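PDB 1FPZ: cyclin-dependent kinase inhibitor 3 from Homo sapiens, which removes phosphate from phosphorylated tyrosine and serine or threonine side chains of proteins, dephosphorylating the cell-cycle kinase CDK2 in a cyclin-dependent manner. Local coordinates for residues 44-49 and 135-140; 73-78 and 99-104; 51-56 and 85-90; 32-37 and 153-158. The protein carries 1 engineered substitution. All blocks are in the same frame, centred on the assembly; numbering follows the deposited sequence.

Interaction 1 of 4, residues 44-49 and 135-140. Engineered in segment 135-140: Ser140 (natural residue Cys).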
# COMPACT_ATOMS: atom_id res chain seq x y z
N GLY A 44 6.53 -4.52 0.41
CA GLY A 44 5.54 -5.50 -0.02
C GLY A 44 4.14 -4.97 -0.31
O GLY A 44 3.67 -4.07 0.37
N LEU A 45 3.49 -5.51 -1.34
CA LEU A 45 2.12 -5.13 -1.72
C LEU A 45 1.29 -6.39 -1.92
O LEU A 45 1.82 -7.45 -2.27
CB LEU A 45 2.09 -4.31 -3.02
CG LEU A 45 2.25 -2.79 -3.00
CD1 LEU A 45 3.72 -2.40 -3.03
CD2 LEU A 45 1.56 -2.19 -4.22
N CYS A 46 -0.02 -6.28 -1.70
CA CYS A 46 -0.91 -7.43 -1.84
C CYS A 46 -2.38 -7.05 -1.90
O CYS A 46 -2.74 -5.88 -1.83
CB CYS A 46 -0.70 -8.40 -0.67
SG CYS A 46 -1.36 -7.83 0.92
N ALA A 47 -3.21 -8.07 -2.07
CA ALA A 47 -4.66 -7.91 -2.10
C ALA A 47 -5.20 -8.09 -0.68
O ALA A 47 -4.45 -8.46 0.23
CB ALA A 47 -5.29 -8.94 -3.02
N LEU A 48 -6.49 -7.87 -0.50
CA LEU A 48 -7.11 -7.98 0.81
C LEU A 48 -6.99 -9.34 1.48
O LEU A 48 -7.52 -10.35 1.02
CB LEU A 48 -8.58 -7.57 0.73
CG LEU A 48 -9.36 -7.52 2.04
CD1 LEU A 48 -8.58 -6.80 3.13
CD2 LEU A 48 -10.69 -6.84 1.78
N PRO A 49 -6.27 -9.39 2.60
CA PRO A 49 -6.10 -10.65 3.33
C PRO A 49 -7.44 -11.09 3.94
O PRO A 49 -8.22 -10.26 4.43
CB PRO A 49 -5.08 -10.30 4.40
CG PRO A 49 -4.45 -9.01 3.90
CD PRO A 49 -5.58 -8.29 3.27
N LYS A 135 10.09 -4.71 8.40
CA LYS A 135 9.49 -5.44 7.31
C LYS A 135 8.10 -4.85 7.12
O LYS A 135 7.20 -5.06 7.95
CB LYS A 135 9.38 -6.92 7.67
CG LYS A 135 8.67 -7.75 6.60
CD LYS A 135 9.12 -9.19 6.67
CE LYS A 135 8.52 -10.01 5.55
NZ LYS A 135 9.35 -11.22 5.25
N THR A 136 7.91 -4.12 6.03
CA THR A 136 6.63 -3.46 5.78
C THR A 136 5.81 -3.96 4.58
O THR A 136 6.33 -4.15 3.48
CB THR A 136 6.87 -1.98 5.63
OG1 THR A 136 7.52 -1.50 6.80
CG2 THR A 136 5.57 -1.22 5.42
N LEU A 137 4.51 -4.10 4.79
CA LEU A 137 3.57 -4.56 3.77
C LEU A 137 2.37 -3.59 3.61
O LEU A 137 1.85 -3.08 4.62
CB LEU A 137 3.05 -5.92 4.19
CG LEU A 137 1.63 -6.26 3.82
CD1 LEU A 137 1.57 -6.63 2.36
CD2 LEU A 137 1.14 -7.41 4.73
N ILE A 138 1.93 -3.34 2.36
CA ILE A 138 0.78 -2.45 2.15
C ILE A 138 -0.27 -3.12 1.28
O ILE A 138 0.06 -3.89 0.39
CB ILE A 138 1.21 -1.09 1.53
CG1 ILE A 138 1.35 -1.18 0.00
CG2 ILE A 138 2.56 -0.67 2.10
CD1 ILE A 138 1.92 0.05 -0.63
N HIS A 139 -1.54 -2.84 1.53
CA HIS A 139 -2.57 -3.44 0.72
C HIS A 139 -3.85 -2.64 0.66
O HIS A 139 -4.19 -1.87 1.56
CB HIS A 139 -2.90 -4.84 1.23
CG HIS A 139 -3.99 -4.88 2.26
ND1 HIS A 139 -5.27 -4.45 2.01
CD2 HIS A 139 -3.99 -5.36 3.53
CE1 HIS A 139 -6.03 -4.66 3.08
NE2 HIS A 139 -5.27 -5.21 4.02
N SER A 140 -4.58 -2.86 -0.42
CA SER A 140 -5.85 -2.25 -0.70
C SER A 140 -6.84 -3.42 -0.79
O SER A 140 -6.82 -4.34 0.02
CB SER A 140 -5.78 -1.55 -2.04
OG SER A 140 -5.67 -0.17 -1.87

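Interaction 2 of 4, residues 73-78 and 99-104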
# COMPACT_ATOMS: atom_id res chain seq x y z
N GLN A 73 6.14 -6.72 10.00
CA GLN A 73 6.11 -5.97 11.25
C GLN A 73 5.09 -4.83 11.25
O GLN A 73 4.46 -4.55 12.26
CB GLN A 73 7.49 -5.39 11.52
CG GLN A 73 8.62 -6.34 11.19
CD GLN A 73 9.83 -6.07 12.02
OE1 GLN A 73 9.90 -6.50 13.17
NE2 GLN A 73 10.79 -5.32 11.47
N ASP A 74 4.95 -4.18 10.11
CA ASP A 74 4.01 -3.08 9.95
C ASP A 74 3.18 -3.29 8.69
O ASP A 74 3.74 -3.62 7.65
CB ASP A 74 4.77 -1.77 9.83
CG ASP A 74 5.43 -1.35 11.12
OD1 ASP A 74 6.33 -2.08 11.60
OD2 ASP A 74 5.07 -0.29 11.66
N ILE A 75 1.86 -3.08 8.77
CA ILE A 75 0.94 -3.22 7.61
C ILE A 75 0.11 -1.94 7.37
O ILE A 75 -0.47 -1.43 8.31
CB ILE A 75 -0.06 -4.37 7.81
CG1 ILE A 75 0.68 -5.70 7.95
CG2 ILE A 75 -1.00 -4.47 6.60
CD1 ILE A 75 -0.23 -6.81 8.32
N PHE A 76 0.08 -1.43 6.14
CA PHE A 76 -0.70 -0.24 5.82
C PHE A 76 -1.94 -0.67 5.04
O PHE A 76 -1.84 -1.35 4.02
CB PHE A 76 0.09 0.77 4.97
CG PHE A 76 1.23 1.44 5.71
CD1 PHE A 76 2.32 0.70 6.16
CD2 PHE A 76 1.21 2.81 5.92
CE1 PHE A 76 3.39 1.34 6.82
CE2 PHE A 76 2.27 3.45 6.58
CZ PHE A 76 3.35 2.72 7.02
N VAL A 77 -3.10 -0.24 5.52
CA VAL A 77 -4.37 -0.61 4.92
C VAL A 77 -5.09 0.59 4.33
O VAL A 77 -5.35 1.56 5.05
CB VAL A 77 -5.28 -1.25 5.96
CG1 VAL A 77 -6.64 -1.59 5.34
CG2 VAL A 77 -4.60 -2.49 6.53
N PHE A 78 -5.40 0.53 3.03
CA PHE A 78 -6.09 1.65 2.41
C PHE A 78 -7.55 1.35 2.11
O PHE A 78 -8.20 2.13 1.44
CB PHE A 78 -5.38 2.13 1.15
CG PHE A 78 -3.90 2.34 1.32
CD1 PHE A 78 -2.99 1.41 0.80
CD2 PHE A 78 -3.41 3.48 1.92
CE1 PHE A 78 -1.60 1.62 0.87
CE2 PHE A 78 -2.02 3.71 2.00
CZ PHE A 78 -1.12 2.76 1.47
N CYS A 99 -2.11 -9.91 16.68
CA CYS A 99 -0.97 -10.73 16.28
C CYS A 99 0.36 -10.02 16.42
O CYS A 99 1.38 -10.50 15.95
CB CYS A 99 -1.12 -11.18 14.84
SG CYS A 99 -1.25 -12.94 14.66
N GLY A 100 0.34 -8.84 17.03
CA GLY A 100 1.57 -8.09 17.21
C GLY A 100 2.07 -7.28 16.02
O GLY A 100 3.23 -6.84 15.99
N ILE A 101 1.21 -7.07 15.03
CA ILE A 101 1.60 -6.31 13.83
C ILE A 101 1.18 -4.85 14.02
O ILE A 101 0.06 -4.61 14.42
CB ILE A 101 0.85 -6.82 12.59
CG1 ILE A 101 1.07 -8.33 12.41
CG2 ILE A 101 1.30 -6.04 11.34
CD1 ILE A 101 0.28 -8.91 11.22
N ILE A 102 2.04 -3.87 13.74
CA ILE A 102 1.57 -2.49 13.88
C ILE A 102 0.76 -2.16 12.62
O ILE A 102 1.23 -2.33 11.50
CB ILE A 102 2.68 -1.47 14.01
CG1 ILE A 102 3.59 -1.85 15.17
CG2 ILE A 102 2.10 -0.08 14.21
CD1 ILE A 102 4.47 -3.07 14.85
N THR A 103 -0.47 -1.71 12.86
CA THR A 103 -1.44 -1.41 11.83
C THR A 103 -1.63 0.09 11.55
O THR A 103 -1.95 0.86 12.45
CB THR A 103 -2.79 -2.06 12.26
OG1 THR A 103 -2.62 -3.49 12.30
CG2 THR A 103 -3.91 -1.74 11.29
N HIS A 104 -1.42 0.47 10.29
CA HIS A 104 -1.54 1.86 9.81
C HIS A 104 -2.76 1.97 8.89
O HIS A 104 -2.67 1.79 7.66
CB HIS A 104 -0.30 2.22 9.00
CG HIS A 104 1.00 1.96 9.73
ND1 HIS A 104 1.76 2.96 10.28
CD2 HIS A 104 1.69 0.81 9.93
CE1 HIS A 104 2.88 2.45 10.77
NE2 HIS A 104 2.86 1.14 10.56

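Interaction 3 of 4, residues 51-56 and 85-90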
# COMPACT_ATOMS: atom_id res chain seq x y z
N CYS A 51 -10.10 -11.84 2.61
CA CYS A 51 -11.27 -11.39 1.87
C CYS A 51 -12.20 -12.54 1.52
O CYS A 51 -11.75 -13.65 1.19
CB CYS A 51 -10.84 -10.67 0.60
SG CYS A 51 -12.19 -9.96 -0.32
N LYS A 52 -13.49 -12.28 1.60
CA LYS A 52 -14.50 -13.28 1.30
C LYS A 52 -15.54 -12.62 0.42
O LYS A 52 -16.41 -11.89 0.89
CB LYS A 52 -15.14 -13.77 2.60
CG LYS A 52 -15.58 -15.22 2.57
CD LYS A 52 -15.81 -15.75 3.97
CE LYS A 52 -14.55 -15.64 4.83
NZ LYS A 52 -14.77 -16.07 6.24
N PHE A 53 -15.44 -12.87 -0.88
CA PHE A 53 -16.36 -12.29 -1.85
C PHE A 53 -16.67 -13.39 -2.86
O PHE A 53 -16.23 -14.52 -2.69
CB PHE A 53 -15.68 -11.11 -2.54
CG PHE A 53 -16.64 -10.11 -3.09
CD1 PHE A 53 -17.51 -9.43 -2.25
CD2 PHE A 53 -16.64 -9.81 -4.45
CE1 PHE A 53 -18.37 -8.46 -2.75
CE2 PHE A 53 -17.49 -8.84 -4.96
CZ PHE A 53 -18.36 -8.17 -4.11
N LYS A 54 -17.42 -13.05 -3.91
CA LYS A 54 -17.78 -14.04 -4.93
C LYS A 54 -16.61 -14.90 -5.36
O LYS A 54 -15.65 -14.41 -5.96
CB LYS A 54 -18.35 -13.34 -6.16
CG LYS A 54 -19.60 -12.53 -5.90
CD LYS A 54 -19.94 -11.71 -7.14
CE LYS A 54 -18.77 -10.82 -7.53
NZ LYS A 54 -19.00 -10.09 -8.81
N ASP A 55 -16.69 -16.19 -5.02
CA ASP A 55 -15.67 -17.17 -5.37
C ASP A 55 -14.38 -17.06 -4.55
O ASP A 55 -13.57 -18.00 -4.52
CB ASP A 55 -15.34 -17.07 -6.86
CG ASP A 55 -15.38 -18.41 -7.55
OD1 ASP A 55 -16.43 -19.08 -7.48
OD2 ASP A 55 -14.36 -18.79 -8.17
N VAL A 56 -14.19 -15.92 -3.90
CA VAL A 56 -13.01 -15.69 -3.07
C VAL A 56 -13.37 -15.92 -1.61
O VAL A 56 -14.08 -15.13 -1.01
CB VAL A 56 -12.48 -14.26 -3.21
CG1 VAL A 56 -11.17 -14.12 -2.45
CG2 VAL A 56 -12.30 -13.90 -4.68
N SER A 85 -16.27 -4.40 5.75
CA SER A 85 -17.57 -4.99 6.09
C SER A 85 -18.02 -5.86 4.92
O SER A 85 -18.25 -7.06 5.07
CB SER A 85 -18.60 -3.89 6.34
OG SER A 85 -18.54 -3.45 7.68
N LYS A 86 -18.15 -5.23 3.75
CA LYS A 86 -18.56 -5.94 2.55
C LYS A 86 -17.86 -7.29 2.39
O LYS A 86 -18.51 -8.33 2.30
CB LYS A 86 -18.27 -5.11 1.31
CG LYS A 86 -18.44 -5.89 0.02
CD LYS A 86 -18.41 -4.98 -1.19
CE LYS A 86 -19.62 -4.05 -1.18
NZ LYS A 86 -19.60 -3.13 -2.35
N TYR A 87 -16.54 -7.25 2.35
CA TYR A 87 -15.73 -8.44 2.16
C TYR A 87 -15.58 -9.29 3.44
O TYR A 87 -14.70 -10.15 3.55
CB TYR A 87 -14.36 -8.01 1.61
CG TYR A 87 -14.48 -7.02 0.45
CD1 TYR A 87 -13.62 -5.92 0.35
CD2 TYR A 87 -15.45 -7.18 -0.54
CE1 TYR A 87 -13.74 -5.00 -0.70
CE2 TYR A 87 -15.57 -6.27 -1.59
CZ TYR A 87 -14.72 -5.18 -1.66
OH TYR A 87 -14.85 -4.28 -2.68
N ARG A 88 -16.48 -9.06 4.39
CA ARG A 88 -16.51 -9.77 5.67
C ARG A 88 -15.21 -9.87 6.45
O ARG A 88 -14.82 -10.95 6.89
CB ARG A 88 -17.12 -11.18 5.50
CG ARG A 88 -18.64 -11.21 5.72
CD ARG A 88 -19.24 -12.60 5.91
NE ARG A 88 -19.33 -13.36 4.67
CZ ARG A 88 -20.09 -14.44 4.49
NH1 ARG A 88 -20.84 -14.90 5.48
NH2 ARG A 88 -20.10 -15.06 3.32
N VAL A 89 -14.55 -8.73 6.65
CA VAL A 89 -13.32 -8.65 7.43
C VAL A 89 -13.33 -7.33 8.21
O VAL A 89 -12.36 -6.58 8.21
CB VAL A 89 -12.04 -8.68 6.52
CG1 VAL A 89 -11.40 -10.07 6.56
CG2 VAL A 89 -12.40 -8.30 5.09
N PRO A 90 -14.44 -7.05 8.91
CA PRO A 90 -14.63 -5.84 9.70
C PRO A 90 -13.62 -5.67 10.83
O PRO A 90 -13.29 -4.54 11.21
CB PRO A 90 -16.05 -6.00 10.24
CG PRO A 90 -16.70 -6.93 9.24
CD PRO A 90 -15.61 -7.93 9.02

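Interaction 4 of 4, residues 32-37 and 153-158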
# COMPACT_ATOMS: atom_id res chain seq x y z
N LEU A 32 8.52 -5.03 -3.86
CA LEU A 32 9.09 -3.96 -4.69
C LEU A 32 10.50 -3.54 -4.24
O LEU A 32 10.70 -3.14 -3.09
CB LEU A 32 8.19 -2.73 -4.64
CG LEU A 32 8.68 -1.45 -5.36
CD1 LEU A 32 8.72 -1.68 -6.88
CD2 LEU A 32 7.71 -0.31 -5.09
N SER A 33 11.47 -3.63 -5.13
CA SER A 33 12.82 -3.21 -4.77
C SER A 33 12.86 -1.69 -4.81
O SER A 33 12.30 -1.07 -5.71
CB SER A 33 13.85 -3.78 -5.74
OG SER A 33 14.99 -2.94 -5.79
N LEU A 34 13.51 -1.08 -3.83
CA LEU A 34 13.60 0.38 -3.79
C LEU A 34 15.00 0.87 -4.23
O LEU A 34 15.33 2.05 -4.12
CB LEU A 34 13.24 0.86 -2.37
CG LEU A 34 11.84 0.52 -1.82
CD1 LEU A 34 11.72 0.88 -0.35
CD2 LEU A 34 10.79 1.25 -2.60
N SER A 35 15.83 -0.03 -4.77
CA SER A 35 17.16 0.39 -5.20
C SER A 35 17.15 1.55 -6.21
O SER A 35 18.11 2.30 -6.28
CB SER A 35 17.96 -0.79 -5.75
OG SER A 35 17.41 -1.24 -6.98
N ARG A 36 16.08 1.73 -6.98
CA ARG A 36 16.05 2.83 -7.95
C ARG A 36 15.96 4.20 -7.28
O ARG A 36 16.00 5.23 -7.96
CB ARG A 36 14.87 2.69 -8.92
CG ARG A 36 15.04 1.67 -10.07
CD ARG A 36 13.79 1.70 -10.99
NE ARG A 36 13.91 0.90 -12.22
CZ ARG A 36 13.61 -0.39 -12.34
NH1 ARG A 36 13.17 -1.09 -11.30
NH2 ARG A 36 13.75 -1.00 -13.51
N VAL A 37 15.83 4.20 -5.96
CA VAL A 37 15.77 5.43 -5.20
C VAL A 37 16.77 5.34 -4.05
O VAL A 37 16.61 5.93 -2.99
CB VAL A 37 14.34 5.69 -4.69
CG1 VAL A 37 14.32 6.97 -3.87
CG2 VAL A 37 13.37 5.84 -5.88
N CYS A 153 3.99 7.03 -5.24
CA CYS A 153 4.17 8.32 -4.58
C CYS A 153 5.44 8.29 -3.72
O CYS A 153 6.19 9.26 -3.68
CB CYS A 153 2.97 8.63 -3.70
SG CYS A 153 1.79 9.71 -4.45
N LEU A 154 5.68 7.17 -3.04
CA LEU A 154 6.85 7.01 -2.17
C LEU A 154 8.15 7.10 -2.99
O LEU A 154 9.14 7.63 -2.51
CB LEU A 154 6.79 5.66 -1.41
CG LEU A 154 8.01 5.32 -0.50
CD1 LEU A 154 7.91 6.08 0.82
CD2 LEU A 154 8.05 3.81 -0.17
N LEU A 155 8.14 6.59 -4.22
CA LEU A 155 9.33 6.67 -5.07
C LEU A 155 9.60 8.14 -5.39
O LEU A 155 10.73 8.60 -5.26
CB LEU A 155 9.15 5.86 -6.36
CG LEU A 155 9.06 4.35 -6.12
CD1 LEU A 155 8.88 3.62 -7.43
CD2 LEU A 155 10.34 3.87 -5.40
N LEU A 156 8.57 8.89 -5.80
CA LEU A 156 8.75 10.32 -6.09
C LEU A 156 9.19 11.01 -4.81
O LEU A 156 10.01 11.93 -4.82
CB LEU A 156 7.44 10.95 -6.54
CG LEU A 156 6.89 10.77 -7.95
CD1 LEU A 156 7.57 9.66 -8.72
CD2 LEU A 156 5.42 10.51 -7.80
N TYR A 157 8.61 10.56 -3.71
CA TYR A 157 8.89 11.12 -2.40
C TYR A 157 10.35 10.97 -2.02
O TYR A 157 10.99 11.95 -1.63
CB TYR A 157 7.98 10.46 -1.37
CG TYR A 157 8.02 11.10 -0.00
CD1 TYR A 157 7.37 12.32 0.24
CD2 TYR A 157 8.71 10.50 1.04
CE1 TYR A 157 7.42 12.92 1.51
CE2 TYR A 157 8.77 11.06 2.29
CZ TYR A 157 8.13 12.27 2.53
OH TYR A 157 8.17 12.78 3.80
N LEU A 158 10.90 9.76 -2.14
CA LEU A 158 12.30 9.54 -1.77
C LEU A 158 13.32 9.89 -2.86
O LEU A 158 14.51 9.80 -2.63
CB LEU A 158 12.51 8.09 -1.32
CG LEU A 158 11.83 7.64 -0.03
CD1 LEU A 158 11.83 6.13 0.05
CD2 LEU A 158 12.55 8.24 1.18

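Interaction 1 of 4, residues 44-49 and 135-140
Pro49 lays its CD over one face of the His139 imidazole, 3.5 Å from the ring centroid, in a CH-pi contact displaced toward NE2 and CD2. Leu48 meets the same ring with a single methyl, its CD1 lying 3.3 Å from His139 CE1. Cys46 comes to the ring obliquely and packs mainly against the CB of His139: with SG set between the backbone N and the carbonyl carbon (chi1 72°), the sulfur reaches His139 CB at 3.4 Å and also touches Leu137 CD1. The 44-49 chain thus covers one face of the imidazole, while NE2 has a weak bond to Tyr96 OH.

Before His139 the two chains run as parallel strands and are tightly joined. Ile138 N donates to Gly44 O at 2.7 Å, and Gly44 N to Thr136 O at 3.1 Å. On the face opposite Cys46 and His139, Leu45 and Ile138 lie side by side, Leu45 CG being 3.5 Å from Ile138 CG1.

The pairing slackens toward the C-terminal end, where the bond from Cys46 N to Ile138 O is already weak. Beyond it Ala47, solvent-exposed, turns its methyl away from the partner chain and adds little.

His139 and the engineered Ser140, which replaces the predicted nucleophilic cysteine, open the phosphate-binding P-loop of the protein-tyrosine phosphatase fold; this loop runs from the central parallel strand 136-139 to Arg146, and a sulfate ion lies about 4 Å from the Ser140 side chain.

Interaction 2 of 4, residues 73-78 and 99-104
Phe76 and His104 form an offset stack: their rings are practically parallel, with planes 1° apart and centroids 3.9 Å from each other. His104 CB adds a CH-pi contact over the same Phe76 face.

The polar side-chain contact uses the rim of that imidazole. His104 NE2 donates to Asp74 OD2 at 2.9 Å, the oxygen lying in the ring plane and offering its anti lone pair, while His104 ND1 is bonded to Glu125 and Asp74 OD1 forms a salt bridge with Arg134.

Backbone bonds supply the frame of a parallel ladder. Ile102 N donates to Gln73 O, Ile75 N to Ile102 O, His104 N to Ile75 O at 2.9 Å, and Val77 N to His104 O.

The apolar contact is on the other face of the sheet, where Ile101 CG2, anti to its own N, presses within 3.5 Å of Ile75 CG1, tighter than usual.

A leucine in place of His104 would probably leave Asp74 OD2 and Glu125 without their shared bridging partner and give up the flat stack on Phe76. Held between two carboxylates and stacked on Phe76, the imidazole is fixed in rotation, and its protonated, cationic form is probably stabilised.

Interaction 3 of 4, residues 51-56 and 85-90
Tyr87 turns the CD2-CE2 edge of its ring onto one face of Phe53, a T-shaped pair with planes at 89° and centroids 5.2 Å apart. The approach falls toward the rim of the Phe53 ring, Tyr87 CD2 coming 3.5 Å from Phe53 CD1. Lys86 CG meets the Phe53 ring obliquely, near CE1, while Lys86 CB covers part of a Tyr87 face. Cys51 stands obliquely to the tyrosine ring, its SG 3.5 Å from Tyr87 CB. The phenylalanine reaches the pair with CG anti to the backbone N (chi1 -156°).

An alanine at Phe53 is likely to uncover the Tyr87 edge and the aliphatic part of Lys86, opening a gap beside the hairpin.

Between the backbones, Lys52 N donates to Tyr87 O at 3.1 Å, the one hydrogen bond between the two segments. Farther out, the like charges of Lys52 and Arg88 stay apart, NZ to NE 5.5 Å.

The contact fastens the small hairpin of strands 52-53 and 56-57, closed by a type II turn, to the C-terminal end of helix 81-86, where Arg88 completes a Schellman motif; Tyr141 stacks on Tyr87, and Leu48 packs against the same tyrosine.

Interaction 4 of 4, residues 32-37 and 153-158
A seam of apolar side chains, in which Leu34 and Val37 meet Leu154, Leu155 and Leu158, packs the turn after edge strand 30-33 against helix 146-158, the helix that follows the phosphate-binding loop of this phosphatase fold. It is structural packing, away from the annotated active site, although residues up to Leu34 belong to the region that interacts with CDK2.

Val37 has the largest share. Its two methyls divide the work: CG2 touches Leu155 CD2 at 3.6 Å, and CG1, anti to the backbone N (chi1 178°), is pushed against the end of the helix. There CG1 lies 3.3 Å from Leu158 CB, closer than normal carbon packing, and 3.1 Å from Leu158 O, so the valine abuts the backbone of the last helical turn as well as a side chain. Leu155 reaches in between with the same CD2 that Val37 meets, placing it 3.9 Å from Leu34 CD2. A looser touch joins Leu34 CD2 to Leu154 CD2 at 4.5 Å.

The turn that presents the two apolar residues is braced from within. Ser33 OG accepts the backbone N of Ser35 in an ST turn, and Val37 N bonds to Leu34 O at 2.9 Å, bringing Leu34 and Val37 together before the helix.

Around the seam, Leu34 also rests on Leu130 of helix 116-131, Arg36 touches Ser170 of helix 164-175, Leu155 packs on Ser170 and Leu171, and Leu154 on Leu43 of strand 42-46, so the turn is fitted among three helices beside the antiparallel edge of the sheet.

Interactions 1 and 2 lie in the same mixed sheet: their strands 136-139 and 74-77 are neighbours, with Leu137 O probably accepting from Phe76 N. Interaction 1 is the most central and buried; interaction 2 includes the outermost strand 102-105 and relies more on charged and polar side chains. Interaction 4 serves the other edge, strand 30-33, and is buried but wholly apolar between side chains. Interaction 3 is the most peripheral, an aromatic contact between hairpin and helix end, yet it adjoins interaction 1 where Leu48 CD2 touches Tyr87 CD1 at 3.4 Å. Interactions 3 and 4 lie on opposite sides of the chain's centre, their own centres about 31 Å apart.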